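Local coordinates for peptidoglycan recognition protein 3 (PDB 4Z8I) that probably cleaves the amide bond between N-acetylmuramic acid and L-alanine in bacterial peptidoglycan, as a zinc amidase carrying a chitin-binding domain, at residues V87-I92 and N155-G160. Residues are numbered along the deposited sequence; the frame is centred on the assembly and turned at random.
Sequences VPKVVI and NTESIG
The backbone N of K89 donates to the O of E157 at 3.3 Å, the first of three hydrogen bonds joining two parallel strands, with K89, V90 and V91 opposite S158, I159 and G160. Next along, the N of I159 reaches the O of K89, and the N of V91 closes on the O of I159 at 3.1 Å in the straightest of the three bonds (168°). From CB outward, K89 first runs along the E157 carbonyl: its CB lies 4.2 Å from the O of E157, and CG, held between backbone N and carbonyl carbon (chi1 41°), comes up beside that same oxygen. CD and CE carry the chain on through a bend at chi3, leaving NZ 4.0 Å from OE2 of E157, opposite charges too far apart for a salt bridge. The ring of P88 crosses the E157 side chain at about a right angle, CG of P88 4.2 Å from CB of E157 and CD of P88 beside the O of E157; trimming P88 to an alanine removes CG and CD, which would probably leave a gap there. Further in, CG2 of V91 packs 3.9 Å from CB of S158, whose OG is hydrogen-bonded to the backbone O of V154, while V90 and I159 sit on the other face. This is parallel pairing inside the mixed sheet of the amidase domain, whose strand 87-94 carries the zinc ligand H93.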
ATOM      1  N   VAL A  87      -4.835  12.946  -3.824  1.00 32.12           N
ATOM      2  CA  VAL A  87      -4.078  12.590  -5.017  1.00 31.86           C
ATOM      3  C   VAL A  87      -4.921  11.788  -6.014  1.00 38.04           C
ATOM      4  O   VAL A  87      -5.644  10.865  -5.631  1.00 49.94           O
ATOM      5  CB  VAL A  87      -2.781  11.839  -4.634  1.00 29.13           C
ATOM      6  CG1 VAL A  87      -2.039  11.353  -5.861  1.00 39.55           C
ATOM      7  CG2 VAL A  87      -1.893  12.726  -3.777  1.00 30.87           C
ATOM      8  N   PRO A  88      -4.845  12.164  -7.299  1.00 24.76           N
ATOM      9  CA  PRO A  88      -5.595  11.536  -8.392  1.00 30.10           C
ATOM     10  C   PRO A  88      -5.144  10.117  -8.700  1.00 45.18           C
ATOM     11  O   PRO A  88      -5.989   9.271  -8.984  1.00 47.53           O
ATOM     12  CB  PRO A  88      -5.268  12.421  -9.601  1.00 25.09           C
ATOM     13  CG  PRO A  88      -4.800  13.699  -9.036  1.00 33.72           C
ATOM     14  CD  PRO A  88      -4.128  13.369  -7.747  1.00 36.65           C
ATOM     15  N   LYS A  89      -3.841   9.856  -8.657  1.00 33.71           N
ATOM     16  CA  LYS A  89      -3.339   8.582  -9.163  1.00 39.08           C
ATOM     17  C   LYS A  89      -2.208   7.933  -8.355  1.00 39.84           C
ATOM     18  O   LYS A  89      -1.496   8.600  -7.612  1.00 41.98           O
ATOM     19  CB  LYS A  89      -2.954   8.730 -10.638  1.00 43.99           C
ATOM     20  CG  LYS A  89      -2.231  10.020 -10.979  1.00 37.52           C
ATOM     21  CD  LYS A  89      -2.337  10.351 -12.467  1.00 27.37           C
ATOM     22  CE  LYS A  89      -3.625  11.084 -12.786  1.00 51.94           C
ATOM     23  NZ  LYS A  89      -3.677  11.547 -14.200  1.00 54.44           N
ATOM     24  N   VAL A  90      -2.062   6.619  -8.507  1.00 35.77           N
ATOM     25  CA  VAL A  90      -1.038   5.858  -7.792  1.00 35.79           C
ATOM     26  C   VAL A  90      -0.111   5.167  -8.785  1.00 40.45           C
ATOM     27  O   VAL A  90      -0.573   4.446  -9.674  1.00 35.29           O
ATOM     28  CB  VAL A  90      -1.669   4.789  -6.879  1.00 36.68           C
ATOM     29  CG1 VAL A  90      -0.596   4.049  -6.104  1.00 32.60           C
ATOM     30  CG2 VAL A  90      -2.658   5.426  -5.925  1.00 30.38           C
ATOM     31  N   VAL A  91       1.194   5.394  -8.639  1.00 33.26           N
ATOM     32  CA  VAL A  91       2.182   4.804  -9.539  1.00 37.41           C
ATOM     33  C   VAL A  91       2.983   3.730  -8.811  1.00 44.83           C
ATOM     34  O   VAL A  91       3.481   3.959  -7.706  1.00 36.63           O
ATOM     35  CB  VAL A  91       3.134   5.874 -10.112  1.00 33.10           C
ATOM     36  CG1 VAL A  91       4.076   5.264 -11.128  1.00 31.72           C
ATOM     37  CG2 VAL A  91       2.337   6.994 -10.752  1.00 28.44           C
ATOM     38  N   ILE A  92       3.097   2.557  -9.427  1.00 37.94           N
ATOM     39  CA  ILE A  92       3.792   1.434  -8.811  1.00 37.53           C
ATOM     40  C   ILE A  92       5.198   1.266  -9.387  1.00 48.89           C
ATOM     41  O   ILE A  92       5.385   1.269 -10.607  1.00 33.22           O
ATOM     42  CB  ILE A  92       2.998   0.126  -8.983  1.00 33.98           C
ATOM     43  CG1 ILE A  92       1.608   0.265  -8.360  1.00 39.32           C
ATOM     44  CG2 ILE A  92       3.745  -1.047  -8.362  1.00 25.65           C
ATOM     45  CD1 ILE A  92       1.631   0.501  -6.862  1.00 24.61           C
ATOM     46  N   ASN A 155       4.644  13.290 -10.938  1.00 36.92           N
ATOM     47  CA  ASN A 155       5.087  13.511  -9.558  1.00 37.80           C
ATOM     48  C   ASN A 155       4.158  14.397  -8.723  1.00 41.74           C
ATOM     49  O   ASN A 155       3.965  14.158  -7.533  1.00 50.19           O
ATOM     50  CB  ASN A 155       6.503  14.095  -9.530  1.00 41.50           C
ATOM     51  CG  ASN A 155       7.573  13.052  -9.761  1.00 36.42           C
ATOM     52  OD1 ASN A 155       7.354  11.861  -9.539  1.00 44.37           O
ATOM     53  ND2 ASN A 155       8.745  13.494 -10.200  1.00 39.09           N
ATOM     54  N   THR A 156       3.588  15.418  -9.350  1.00 40.48           N
ATOM     55  CA  THR A 156       2.707  16.349  -8.650  1.00 47.35           C
ATOM     56  C   THR A 156       1.292  15.804  -8.478  1.00 41.35           C
ATOM     57  O   THR A 156       0.490  16.376  -7.743  1.00 43.58           O
ATOM     58  CB  THR A 156       2.620  17.703  -9.382  1.00 47.32           C
ATOM     59  OG1 THR A 156       1.989  17.521 -10.656  1.00 43.55           O
ATOM     60  CG2 THR A 156       4.007  18.287  -9.588  1.00 49.29           C
ATOM     61  N   GLU A 157       0.984  14.704  -9.154  1.00 35.72           N
ATOM     62  CA  GLU A 157      -0.376  14.180  -9.140  1.00 40.04           C
ATOM     63  C   GLU A 157      -0.462  12.778  -8.556  1.00 45.82           C
ATOM     64  O   GLU A 157      -1.495  12.122  -8.674  1.00 39.44           O
ATOM     65  CB  GLU A 157      -0.958  14.158 -10.556  1.00 59.16           C
ATOM     66  CG  GLU A 157      -1.475  15.490 -11.064  1.00 64.12           C
ATOM     67  CD  GLU A 157      -2.191  15.356 -12.398  1.00 85.75           C
ATOM     68  OE1 GLU A 157      -3.378  15.736 -12.478  1.00 81.24           O
ATOM     69  OE2 GLU A 157      -1.565  14.868 -13.364  1.00 94.94           O
ATOM     70  N   SER A 158       0.607  12.312  -7.923  1.00 31.62           N
ATOM     71  CA  SER A 158       0.635  10.911  -7.531  1.00 27.98           C
ATOM     72  C   SER A 158       1.363  10.602  -6.234  1.00 35.09           C
ATOM     73  O   SER A 158       2.117  11.420  -5.704  1.00 32.11           O
ATOM     74  CB  SER A 158       1.246  10.066  -8.652  1.00 34.96           C
ATOM     75  OG  SER A 158       2.632  10.326  -8.783  1.00 34.60           O
ATOM     76  N   ILE A 159       1.103   9.396  -5.742  1.00 38.29           N
ATOM     77  CA  ILE A 159       1.872   8.782  -4.675  1.00 29.56           C
ATOM     78  C   ILE A 159       2.710   7.679  -5.316  1.00 40.04           C
ATOM     79  O   ILE A 159       2.185   6.851  -6.061  1.00 51.73           O
ATOM     80  CB  ILE A 159       0.939   8.173  -3.609  1.00 46.74           C
ATOM     81  CG1 ILE A 159       0.311   9.275  -2.753  1.00 61.72           C
ATOM     82  CG2 ILE A 159       1.689   7.189  -2.728  1.00 56.67           C
ATOM     83  CD1 ILE A 159       1.315  10.056  -1.926  1.00 63.14           C
ATOM     84  N   GLY A 160       4.012   7.677  -5.053  1.00 51.17           N
ATOM     85  CA  GLY A 160       4.885   6.653  -5.595  1.00 27.33           C
ATOM     86  C   GLY A 160       5.170   5.551  -4.593  1.00 48.09           C
ATOM     87  O   GLY A 160       5.752   5.800  -3.534  1.00 48.99           O
TER